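Local coordinates for malonyl coenzyme A-acyl carrier protein transacylase (Helicobacter pylori, PDB 2H1Y) that probably transfers the malonyl group from malonyl-CoA to the holo acyl carrier protein, supplying malonyl-ACP for fatty acid synthesis, at residues L18-G23 / L78-A83; Q85-Q90 / I279-G284. One frame throughout, in Å; residues are numbered along the deposited sequence.

Interaction 1 of 2, residues L18-G23 / L78-A83; sequences LFPGQG and LVSYIA
Ser80, on helix 69-90, meets Phe19 and Pro20, where strand 15-19 gives way to the loop that follows it. The closely packed part is direct and apolar: Ser80 CB comes up to the edge of the Phe19 ring, close to its plane, 3.7 Å from Phe19 CD2. With CG beside the backbone N (chi1 -70°), the ring can set this edge against Ser80. The ring also touches Ser109, Ala110 and Leu113 of helix 105-116, so a large, flat, apolar residue suits a place in contact with two helices. A small residue suits the helix side, since the CA atoms of Phe19 and Ser80 are only 6.8 Å apart.

The looser side is bridged by water. Pro20 CD is 3.8 Å from Ser80 OG, but no direct hydrogen bond joins the two segments; one water donates to Pro20 O at 2.8 Å and to Ser80 OG at 2.9 Å. Proline suits this place because its ring is apolar and it has no backbone N-H to satisfy, while its carbonyl takes the water. Farther along, the chain leaves the helix segment, reaching a partly exposed Gln22 and an exposed Gly23. The run from Phe19 to Gln25 is the FPGQGSQ sequence familiar in malonyl-CoA:ACP transacylases.

Ser80 OG also hydrogen-bonds to Leu283 O on the neighbouring strand, and more weakly to Ile76 O in its own helix. Its CB can thus serve the apolar packing while its hydroxyl accepts from the water and reaches a strand carbonyl, so that a polar group is accommodated in a buried interface.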
ATOM      1  N   LEU A  18      -1.188   9.383  -2.697  1.00 42.20           N
ATOM      2  CA  LEU A  18      -0.979   8.343  -1.708  1.00 41.06           C
ATOM      3  C   LEU A  18      -1.683   7.071  -2.145  1.00 40.64           C
ATOM      4  O   LEU A  18      -2.868   7.105  -2.508  1.00 41.22           O
ATOM      5  CB  LEU A  18      -1.485   8.798  -0.339  1.00 40.86           C
ATOM      6  CG  LEU A  18      -0.912  10.061   0.291  1.00 40.39           C
ATOM      7  CD1 LEU A  18      -1.727  10.439   1.510  1.00 39.89           C
ATOM      8  CD2 LEU A  18       0.517   9.844   0.695  1.00 41.55           C
ATOM      9  N   PHE A  19      -0.955   5.959  -2.083  1.00 39.43           N
ATOM     10  CA  PHE A  19      -1.451   4.658  -2.494  1.00 38.53           C
ATOM     11  C   PHE A  19      -1.496   3.665  -1.306  1.00 39.73           C
ATOM     12  O   PHE A  19      -0.442   3.262  -0.747  1.00 39.53           O
ATOM     13  CB  PHE A  19      -0.608   4.109  -3.658  1.00 37.24           C
ATOM     14  CG  PHE A  19      -0.803   4.853  -4.942  1.00 35.87           C
ATOM     15  CD1 PHE A  19      -0.012   5.949  -5.252  1.00 33.78           C
ATOM     16  CD2 PHE A  19      -1.822   4.485  -5.836  1.00 35.50           C
ATOM     17  CE1 PHE A  19      -0.213   6.665  -6.433  1.00 34.45           C
ATOM     18  CE2 PHE A  19      -2.028   5.179  -7.021  1.00 33.61           C
ATOM     19  CZ  PHE A  19      -1.216   6.284  -7.327  1.00 34.62           C
ATOM     20  N   PRO A  20      -2.724   3.237  -0.926  1.00 40.06           N
ATOM     21  CA  PRO A  20      -2.867   2.413   0.255  1.00 40.43           C
ATOM     22  C   PRO A  20      -2.500   0.974  -0.039  1.00 40.83           C
ATOM     23  O   PRO A  20      -2.458   0.581  -1.204  1.00 40.62           O
ATOM     24  CB  PRO A  20      -4.359   2.538   0.591  1.00 40.88           C
ATOM     25  CG  PRO A  20      -5.042   2.897  -0.658  1.00 39.24           C
ATOM     26  CD  PRO A  20      -4.013   3.480  -1.593  1.00 39.92           C
ATOM     27  N   GLY A  21      -2.230   0.225   1.025  1.00 41.60           N
ATOM     28  CA  GLY A  21      -1.880  -1.180   0.978  1.00 42.62           C
ATOM     29  C   GLY A  21      -2.849  -2.000   1.804  1.00 44.07           C
ATOM     30  O   GLY A  21      -4.014  -1.639   1.973  1.00 43.75           O
ATOM     31  N   GLN A  22      -2.366  -3.116   2.320  1.00 45.82           N
ATOM     32  CA  GLN A  22      -3.225  -4.113   2.933  1.00 47.54           C
ATOM     33  C   GLN A  22      -3.908  -3.595   4.211  1.00 47.80           C
ATOM     34  O   GLN A  22      -3.290  -2.869   4.995  1.00 47.90           O
ATOM     35  CB  GLN A  22      -2.428  -5.394   3.183  1.00 48.14           C
ATOM     36  CG  GLN A  22      -3.247  -6.667   2.981  1.00 52.01           C
ATOM     37  CD  GLN A  22      -2.396  -7.824   2.473  1.00 57.59           C
ATOM     38  OE1 GLN A  22      -1.543  -7.666   1.577  1.00 57.29           O
ATOM     39  NE2 GLN A  22      -2.619  -9.005   3.053  1.00 60.96           N
ATOM     40  N   GLY A  23      -5.179  -3.981   4.399  1.00 48.06           N
ATOM     41  CA  GLY A  23      -6.069  -3.385   5.403  1.00 48.10           C
ATOM     42  C   GLY A  23      -7.093  -2.359   4.884  1.00 48.46           C
ATOM     43  O   GLY A  23      -7.973  -1.913   5.642  1.00 48.65           O
ATOM     44  N   LEU A  78      -6.331  -2.393  -8.206  1.00 40.40           N
ATOM     45  CA  LEU A  78      -7.387  -2.146  -9.178  1.00 40.50           C
ATOM     46  C   LEU A  78      -8.120  -0.838  -8.919  1.00 40.41           C
ATOM     47  O   LEU A  78      -8.232   0.015  -9.798  1.00 40.53           O
ATOM     48  CB  LEU A  78      -8.374  -3.291  -9.143  1.00 40.77           C
ATOM     49  CG  LEU A  78      -9.023  -3.779 -10.423  1.00 40.66           C
ATOM     50  CD1 LEU A  78     -10.217  -4.615  -9.992  1.00 37.64           C
ATOM     51  CD2 LEU A  78      -9.417  -2.627 -11.393  1.00 38.78           C
ATOM     52  N   VAL A  79      -8.623  -0.673  -7.706  1.00 40.52           N
ATOM     53  CA  VAL A  79      -9.336   0.547  -7.368  1.00 40.23           C
ATOM     54  C   VAL A  79      -8.393   1.782  -7.424  1.00 40.90           C
ATOM     55  O   VAL A  79      -8.760   2.829  -7.993  1.00 41.46           O
ATOM     56  CB  VAL A  79     -10.086   0.388  -6.036  1.00 40.38           C
ATOM     57  CG1 VAL A  79     -10.824   1.675  -5.647  1.00 38.83           C
ATOM     58  CG2 VAL A  79     -11.045  -0.839  -6.108  1.00 40.18           C
ATOM     59  N   SER A  80      -7.179   1.665  -6.888  1.00 40.62           N
ATOM     60  CA  SER A  80      -6.197   2.752  -7.042  1.00 41.08           C
ATOM     61  C   SER A  80      -6.029   3.175  -8.508  1.00 41.15           C
ATOM     62  O   SER A  80      -6.066   4.370  -8.820  1.00 40.75           O
ATOM     63  CB  SER A  80      -4.850   2.363  -6.459  1.00 40.77           C
ATOM     64  OG  SER A  80      -4.918   2.302  -5.051  1.00 43.22           O
ATOM     65  N   TYR A  81      -5.878   2.183  -9.395  1.00 41.53           N
ATOM     66  CA  TYR A  81      -5.689   2.422 -10.836  1.00 41.50           C
ATOM     67  C   TYR A  81      -6.861   3.196 -11.386  1.00 41.47           C
ATOM     68  O   TYR A  81      -6.670   4.196 -12.060  1.00 41.31           O
ATOM     69  CB  TYR A  81      -5.515   1.106 -11.612  1.00 41.10           C
ATOM     70  CG  TYR A  81      -5.111   1.310 -13.050  1.00 41.69           C
ATOM     71  CD1 TYR A  81      -6.078   1.418 -14.057  1.00 42.11           C
ATOM     72  CD2 TYR A  81      -3.753   1.410 -13.417  1.00 41.96           C
ATOM     73  CE1 TYR A  81      -5.728   1.620 -15.366  1.00 42.22           C
ATOM     74  CE2 TYR A  81      -3.378   1.613 -14.748  1.00 40.52           C
ATOM     75  CZ  TYR A  81      -4.378   1.716 -15.718  1.00 42.86           C
ATOM     76  OH  TYR A  81      -4.062   1.915 -17.051  1.00 43.32           O
ATOM     77  N   ILE A  82      -8.074   2.725 -11.079  1.00 41.92           N
ATOM     78  CA  ILE A  82      -9.305   3.344 -11.578  1.00 42.53           C
ATOM     79  C   ILE A  82      -9.467   4.769 -11.049  1.00 42.73           C
ATOM     80  O   ILE A  82      -9.703   5.704 -11.824  1.00 42.67           O
ATOM     81  CB  ILE A  82     -10.575   2.482 -11.285  1.00 42.30           C
ATOM     82  CG1 ILE A  82     -10.513   1.182 -12.082  1.00 42.77           C
ATOM     83  CG2 ILE A  82     -11.828   3.258 -11.621  1.00 41.94           C
ATOM     84  CD1 ILE A  82     -11.534   0.160 -11.702  1.00 43.09           C
ATOM     85  N   ALA A  83      -9.323   4.925  -9.736  1.00 43.34           N
ATOM     86  CA  ALA A  83      -9.273   6.250  -9.115  1.00 44.05           C
ATOM     87  C   ALA A  83      -8.344   7.187  -9.880  1.00 44.62           C
ATOM     88  O   ALA A  83      -8.713   8.334 -10.158  1.00 44.63           O
ATOM     89  CB  ALA A  83      -8.826   6.143  -7.671  1.00 43.85           C
TER
HETATM   90  O   HOH W   1      -2.520   0.983  -4.001  1.00 39.00           O

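Interaction 2 of 2, residues Q85-Q90 / I279-G284; sequences QLLNKQ and IFFELG
The packing of an alpha helix on the parallel part of a mixed beta sheet brings Leu87, towards the C-terminal part of helix 69-90, against Phe281 and Leu283 of strand 279-283. Leu87 CD2 makes both contacts, touching Leu283 CD2 at 4.1 Å and Phe281 CD1 more loosely at 4.4 Å, with an oblique approach to the ring. Leu87 holds CG anti to its backbone N (chi1 180°), which extends the branch away from the helix towards the strand. The Leu87 and Leu283 side chains cross at about a right angle, and the CA atoms of these two residues stand 9.1 Å apart, a distance that branched and aromatic side chains can span without the backbones meeting.

In this acyltransferase fold, strand 279-283 runs between strands 15-19 and 301-304, and the alternation of its residues gives each face a different task. Phe281 and Leu283 point to the helix; Phe281 also packs on Tyr15 and Ile302, and Leu283 on Leu17 and Phe19. Between them, Glu282 does not join this contact: its carboxylate accepts hydrogen bonds from the backbone N atoms of Leu289 and Lys290, at the start of helix 288-294. On the helix side, Leu87 is also packed against Ala313 of helix 307-320 and against Leu95.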
ATOM      1  N   GLN A  85      -7.059   6.968 -13.155  1.00 46.46           N
ATOM      2  CA  GLN A  85      -7.587   7.224 -14.508  1.00 47.09           C
ATOM      3  C   GLN A  85      -8.752   8.216 -14.548  1.00 47.09           C
ATOM      4  O   GLN A  85      -8.720   9.205 -15.288  1.00 47.12           O
ATOM      5  CB  GLN A  85      -8.040   5.908 -15.152  1.00 47.38           C
ATOM      6  CG  GLN A  85      -6.934   4.887 -15.389  1.00 48.87           C
ATOM      7  CD  GLN A  85      -5.664   5.502 -15.977  1.00 50.44           C
ATOM      8  OE1 GLN A  85      -4.565   5.180 -15.535  1.00 52.41           O
ATOM      9  NE2 GLN A  85      -5.814   6.393 -16.960  1.00 49.17           N
ATOM     10  N   LEU A  86      -9.787   7.930 -13.760  1.00 47.17           N
ATOM     11  CA  LEU A  86     -10.939   8.810 -13.642  1.00 46.73           C
ATOM     12  C   LEU A  86     -10.503  10.225 -13.279  1.00 46.59           C
ATOM     13  O   LEU A  86     -10.840  11.184 -13.982  1.00 46.73           O
ATOM     14  CB  LEU A  86     -11.927   8.242 -12.626  1.00 47.00           C
ATOM     15  CG  LEU A  86     -13.106   7.363 -13.098  1.00 47.03           C
ATOM     16  CD1 LEU A  86     -12.976   6.817 -14.528  1.00 47.62           C
ATOM     17  CD2 LEU A  86     -13.414   6.252 -12.113  1.00 45.87           C
ATOM     18  N   LEU A  87      -9.704  10.359 -12.225  1.00 46.44           N
ATOM     19  CA  LEU A  87      -9.249  11.682 -11.810  1.00 46.64           C
ATOM     20  C   LEU A  87      -8.381  12.343 -12.882  1.00 47.22           C
ATOM     21  O   LEU A  87      -8.690  13.456 -13.295  1.00 47.61           O
ATOM     22  CB  LEU A  87      -8.561  11.659 -10.428  1.00 46.46           C
ATOM     23  CG  LEU A  87      -8.021  12.978  -9.846  1.00 45.92           C
ATOM     24  CD1 LEU A  87      -9.012  14.120  -9.996  1.00 43.66           C
ATOM     25  CD2 LEU A  87      -7.642  12.811  -8.399  1.00 45.57           C
ATOM     26  N   ASN A  88      -7.334  11.650 -13.335  1.00 47.90           N
ATOM     27  CA  ASN A  88      -6.458  12.100 -14.424  1.00 49.01           C
ATOM     28  C   ASN A  88      -7.168  12.592 -15.696  1.00 50.08           C
ATOM     29  O   ASN A  88      -6.730  13.545 -16.326  1.00 50.30           O
ATOM     30  CB  ASN A  88      -5.489  10.983 -14.806  1.00 48.74           C
ATOM     31  CG  ASN A  88      -4.458  11.420 -15.851  1.00 49.14           C
ATOM     32  OD1 ASN A  88      -3.604  12.282 -15.588  1.00 50.95           O
ATOM     33  ND2 ASN A  88      -4.528  10.825 -17.029  1.00 44.24           N
ATOM     34  N   LYS A  89      -8.255  11.938 -16.072  1.00 51.87           N
ATOM     35  CA  LYS A  89      -8.983  12.268 -17.301  1.00 54.19           C
ATOM     36  C   LYS A  89      -9.759  13.604 -17.181  1.00 54.83           C
ATOM     37  O   LYS A  89     -10.169  14.201 -18.189  1.00 54.44           O
ATOM     38  CB  LYS A  89      -9.887  11.080 -17.681  1.00 54.62           C
ATOM     39  CG  LYS A  89     -10.914  11.328 -18.753  1.00 57.71           C
ATOM     40  CD  LYS A  89     -11.990  10.247 -18.726  1.00 62.98           C
ATOM     41  CE  LYS A  89     -13.241  10.725 -19.486  1.00 65.13           C
ATOM     42  NZ  LYS A  89     -14.431   9.884 -19.183  1.00 66.05           N
ATOM     43  N   GLN A  90      -9.933  14.059 -15.940  1.00 55.71           N
ATOM     44  CA  GLN A  90     -10.616  15.314 -15.629  1.00 56.33           C
ATOM     45  C   GLN A  90      -9.660  16.411 -15.212  1.00 56.57           C
ATOM     46  O   GLN A  90     -10.010  17.587 -15.242  1.00 56.65           O
ATOM     47  CB  GLN A  90     -11.631  15.099 -14.507  1.00 56.28           C
ATOM     48  CG  GLN A  90     -13.079  15.140 -14.939  1.00 57.33           C
ATOM     49  CD  GLN A  90     -13.436  14.079 -15.959  1.00 57.97           C
ATOM     50  OE1 GLN A  90     -12.934  14.079 -17.080  1.00 59.02           O
ATOM     51  NE2 GLN A  90     -14.325  13.174 -15.578  1.00 59.83           N
ATOM     52  N   ILE A 279      -1.231  19.445  -0.184  1.00 46.94           N
ATOM     53  CA  ILE A 279      -2.370  18.540  -0.093  1.00 46.04           C
ATOM     54  C   ILE A 279      -2.033  17.162  -0.644  1.00 45.64           C
ATOM     55  O   ILE A 279      -1.130  17.026  -1.470  1.00 45.31           O
ATOM     56  CB  ILE A 279      -3.599  19.142  -0.844  1.00 46.36           C
ATOM     57  CG1 ILE A 279      -4.882  18.394  -0.485  1.00 45.22           C
ATOM     58  CG2 ILE A 279      -3.346  19.242  -2.377  1.00 45.56           C
ATOM     59  CD1 ILE A 279      -6.128  19.253  -0.657  1.00 46.68           C
ATOM     60  N   PHE A 280      -2.768  16.157  -0.181  1.00 44.71           N
ATOM     61  CA  PHE A 280      -2.530  14.779  -0.558  1.00 44.48           C
ATOM     62  C   PHE A 280      -3.794  14.217  -1.179  1.00 44.09           C
ATOM     63  O   PHE A 280      -4.891  14.548  -0.732  1.00 43.37           O
ATOM     64  CB  PHE A 280      -2.193  13.946   0.683  1.00 44.94           C
ATOM     65  CG  PHE A 280      -0.822  14.203   1.249  1.00 46.09           C
ATOM     66  CD1 PHE A 280      -0.637  15.136   2.266  1.00 47.35           C
ATOM     67  CD2 PHE A 280       0.293  13.492   0.779  1.00 46.73           C
ATOM     68  CE1 PHE A 280       0.652  15.376   2.803  1.00 47.85           C
ATOM     69  CE2 PHE A 280       1.576  13.719   1.305  1.00 45.62           C
ATOM     70  CZ  PHE A 280       1.753  14.662   2.321  1.00 45.64           C
ATOM     71  N   PHE A 281      -3.650  13.367  -2.200  1.00 43.90           N
ATOM     72  CA  PHE A 281      -4.796  12.591  -2.699  1.00 43.67           C
ATOM     73  C   PHE A 281      -4.603  11.104  -2.397  1.00 43.41           C
ATOM     74  O   PHE A 281      -3.672  10.479  -2.899  1.00 44.59           O
ATOM     75  CB  PHE A 281      -5.049  12.794  -4.207  1.00 43.73           C
ATOM     76  CG  PHE A 281      -5.281  14.214  -4.624  1.00 44.04           C
ATOM     77  CD1 PHE A 281      -4.705  14.699  -5.781  1.00 45.43           C
ATOM     78  CD2 PHE A 281      -6.068  15.070  -3.874  1.00 47.12           C
ATOM     79  CE1 PHE A 281      -4.907  16.008  -6.197  1.00 45.99           C
ATOM     80  CE2 PHE A 281      -6.286  16.389  -4.276  1.00 47.08           C
ATOM     81  CZ  PHE A 281      -5.706  16.856  -5.444  1.00 47.09           C
ATOM     82  N   GLU A 282      -5.461  10.528  -1.570  1.00 42.78           N
ATOM     83  CA  GLU A 282      -5.398   9.084  -1.372  1.00 42.44           C
ATOM     84  C   GLU A 282      -6.167   8.442  -2.519  1.00 42.79           C
ATOM     85  O   GLU A 282      -7.399   8.533  -2.548  1.00 42.98           O
ATOM     86  CB  GLU A 282      -5.978   8.652  -0.019  1.00 41.71           C
ATOM     87  CG  GLU A 282      -5.655   7.204   0.326  1.00 41.33           C
ATOM     88  CD  GLU A 282      -5.919   6.819   1.774  1.00 42.00           C
ATOM     89  OE1 GLU A 282      -5.592   5.676   2.144  1.00 42.72           O
ATOM     90  OE2 GLU A 282      -6.445   7.637   2.554  1.00 42.09           O
ATOM     91  N   LEU A 283      -5.447   7.805  -3.456  1.00 42.36           N
ATOM     92  CA  LEU A 283      -6.081   7.150  -4.610  1.00 41.67           C
ATOM     93  C   LEU A 283      -6.393   5.698  -4.353  1.00 42.24           C
ATOM     94  O   LEU A 283      -5.493   4.889  -4.128  1.00 41.90           O
ATOM     95  CB  LEU A 283      -5.230   7.262  -5.869  1.00 41.02           C
ATOM     96  CG  LEU A 283      -4.855   8.674  -6.275  1.00 39.64           C
ATOM     97  CD1 LEU A 283      -4.025   8.603  -7.525  1.00 36.54           C
ATOM     98  CD2 LEU A 283      -6.091   9.516  -6.476  1.00 40.09           C
ATOM     99  N   GLY A 284      -7.677   5.364  -4.399  1.00 42.71           N
ATOM    100  CA  GLY A 284      -8.101   4.002  -4.145  1.00 43.77           C
ATOM    101  C   GLY A 284      -9.089   3.925  -3.011  1.00 44.91           C
ATOM    102  O   GLY A 284      -9.610   4.946  -2.553  1.00 45.72           O
TER

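How the interactions relate
From the N terminus, strand 15-19 comes first, and interaction 1 closes the largely helical excursion that returns the chain to it through helix 69-90. Interaction 2 opens a little farther along the same helix and closes a much longer loop, which includes the separate four-stranded antiparallel sheet, when strand 279-283 arrives. The two loops follow in series, neither nested nor crossed. Positions about two turns apart on one helix thus pack against neighbouring, parallel strands of the main sheet. Direct links join the contacts: Leu18 N lies 2.7 Å from Phe281 O, a probable hydrogen bond, and Ala83 CB packs 3.6 Å from Gly284 N.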